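Local coordinates for 2-hydroxyisobutanoyl-CoA mutase large subunit (Aquincola tertiaricarbonis, PDB 4R3U), which catalyses, together with its small cobalamin-binding partner subunit, the interconversion of 2-hydroxyisobutyryl-CoA and (S)-3-hydroxybutyryl-CoA, at residues T133-Y137 with K220-Y224. Sequence-based numbering, arbitrary orientation.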
loop_
_atom_site.group_PDB
_atom_site.type_symbol
_atom_site.label_atom_id
_atom_site.label_comp_id
_atom_site.label_asym_id
_atom_site.label_seq_id
_atom_site.Cartn_x
_atom_site.Cartn_y
_atom_site.Cartn_z
ATOM N N THR A 133 27.254 21.682 -7.104
ATOM C CA THR A 133 27.454 21.541 -5.661
ATOM C C THR A 133 27.945 20.139 -5.283
ATOM O O THR A 133 28.875 20.003 -4.487
ATOM C CB THR A 133 26.165 21.980 -4.926
ATOM O OG1 THR A 133 25.849 23.310 -5.331
ATOM C CG2 THR A 133 26.273 21.912 -3.408
ATOM N N LEU A 134 27.313 19.104 -5.868
ATOM C CA LEU A 134 27.653 17.690 -5.655
ATOM C C LEU A 134 29.072 17.374 -6.152
ATOM O O LEU A 134 29.804 16.603 -5.519
ATOM C CB LEU A 134 26.630 16.788 -6.354
ATOM C CG LEU A 134 25.218 16.703 -5.708
ATOM C CD1 LEU A 134 24.248 15.936 -6.615
ATOM C CD2 LEU A 134 25.265 16.114 -4.294
ATOM N N MET A 135 29.451 18.007 -7.270
ATOM C CA MET A 135 30.721 17.839 -7.964
ATOM C C MET A 135 31.836 18.795 -7.499
ATOM O O MET A 135 32.954 18.699 -7.986
ATOM C CB MET A 135 30.496 17.883 -9.498
ATOM C CG MET A 135 29.565 16.803 -10.018
ATOM S SD MET A 135 29.892 15.143 -9.378
ATOM C CE MET A 135 31.308 14.564 -10.388
ATOM N N GLY A 136 31.515 19.687 -6.568
ATOM C CA GLY A 136 32.471 20.617 -5.971
ATOM C C GLY A 136 32.711 21.924 -6.695
ATOM O O GLY A 136 33.705 22.604 -6.429
ATOM N N TYR A 137 31.800 22.292 -7.598
ATOM C CA TYR A 137 31.918 23.506 -8.399
ATOM C C TYR A 137 31.014 24.610 -7.927
ATOM O O TYR A 137 29.899 24.364 -7.440
ATOM C CB TYR A 137 31.580 23.232 -9.880
ATOM C CG TYR A 137 32.475 22.232 -10.575
ATOM C CD1 TYR A 137 33.785 22.554 -10.907
ATOM C CD2 TYR A 137 31.983 20.993 -10.983
ATOM C CE1 TYR A 137 34.606 21.646 -11.577
ATOM C CE2 TYR A 137 32.799 20.067 -11.626
ATOM C CZ TYR A 137 34.106 20.405 -11.942
ATOM O OH TYR A 137 34.906 19.504 -12.608
ATOM N N LYS A 220 28.743 7.950 -8.341
ATOM C CA LYS A 220 29.643 8.632 -9.276
ATOM C C LYS A 220 29.907 10.145 -9.028
ATOM O O LYS A 220 30.222 10.899 -9.963
ATOM C CB LYS A 220 29.268 8.286 -10.729
ATOM C CG LYS A 220 28.987 6.803 -10.973
ATOM C CD LYS A 220 30.209 5.905 -10.778
ATOM C CE LYS A 220 29.893 4.461 -11.015
ATOM N NZ LYS A 220 30.422 4.007 -12.316
ATOM N N GLU A 221 29.841 10.560 -7.750
ATOM C CA GLU A 221 30.158 11.930 -7.346
ATOM C C GLU A 221 31.504 11.890 -6.657
ATOM O O GLU A 221 31.614 11.401 -5.546
ATOM C CB GLU A 221 29.087 12.526 -6.411
ATOM C CG GLU A 221 27.674 12.452 -6.966
ATOM C CD GLU A 221 26.577 12.782 -5.986
ATOM O OE1 GLU A 221 26.890 13.110 -4.818
ATOM O OE2 GLU A 221 25.392 12.688 -6.380
ATOM N N TYR A 222 32.545 12.328 -7.340
ATOM C CA TYR A 222 33.903 12.331 -6.790
ATOM C C TYR A 222 34.707 13.500 -7.325
ATOM O O TYR A 222 34.404 14.027 -8.400
ATOM C CB TYR A 222 34.630 10.992 -7.032
ATOM C CG TYR A 222 34.337 10.312 -8.349
ATOM C CD1 TYR A 222 34.665 10.921 -9.560
ATOM C CD2 TYR A 222 33.753 9.052 -8.390
ATOM C CE1 TYR A 222 34.405 10.296 -10.778
ATOM C CE2 TYR A 222 33.481 8.421 -9.604
ATOM C CZ TYR A 222 33.827 9.038 -10.795
ATOM O OH TYR A 222 33.573 8.424 -11.999
ATOM N N ILE A 223 35.705 13.930 -6.559
ATOM C CA ILE A 223 36.571 15.040 -6.921
ATOM C C ILE A 223 38.014 14.538 -6.978
ATOM O O ILE A 223 38.646 14.603 -8.015
ATOM C CB ILE A 223 36.393 16.268 -5.954
ATOM C CG1 ILE A 223 34.912 16.719 -5.841
ATOM C CG2 ILE A 223 37.274 17.437 -6.408
ATOM C CD1 ILE A 223 34.546 17.664 -4.686
ATOM N N TYR A 224 38.511 14.015 -5.866
ATOM C CA TYR A 224 39.888 13.571 -5.676
ATOM C C TYR A 224 40.025 12.068 -5.758
ATOM O O TYR A 224 39.010 11.363 -5.632
ATOM C CB TYR A 224 40.369 14.038 -4.277
ATOM C CG TYR A 224 40.057 15.495 -4.012
ATOM C CD1 TYR A 224 40.715 16.510 -4.717
ATOM C CD2 TYR A 224 39.052 15.863 -3.112
ATOM C CE1 TYR A 224 40.406 17.850 -4.507
ATOM C CE2 TYR A 224 38.736 17.205 -2.893
ATOM C CZ TYR A 224 39.425 18.194 -3.589
ATOM O OH TYR A 224 39.136 19.520 -3.392
#
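L134 and E221 meet beside the bound cobalamin, and both residues touch it. The two methyls of L134 lie over one face of the E221 carboxylate, one near each oxygen: CD1 is 3.5 Å from OE2, and CD2 is 3.5 Å from OE1. The E221 chain runs extended beyond CG (chi2 169°), which carries the carboxylate across the leucine. This is van der Waals contact, and no hydrogen bond joins the two segments. E221 OE1 accepts a hydrogen bond from N180 ND2.

M135 fills the middle of the contact and has the largest share of the buried surface. Its chain bends at chi2 and chi3 (-46° and -80°), which turns the thioether toward the loop. SD packs 3.8 Å from E221 CA. The methyl CE reaches on to the loop backbone, 3.7 Å from Y222 O and 3.8 Å from K220 O.

I223 packs against the backbone of M135 and G136. Its CG1 sits 3.5 Å from M135 O, and CD1 lies 3.8 Å from G136 CA. G136 has positive phi and forms a Schellman motif.

The packing is looser beyond these residues. The K220 side chain leads away, to salt bridges with E569 and with D30 of the small subunit. Y137, partly exposed, makes no contact with the loop and packs on L26 of the small subunit.

The contact joins the short helix after strand 125-128 to the loop after helix 213-219, both in the TIM-barrel domain. It is van der Waals packing of hydrocarbon and thioether groups against a carboxylate and backbone carbonyl oxygens. With hydrocarbon on one side and the N180 amide as a donor, E221 is probably held in a defined position at the cobalamin.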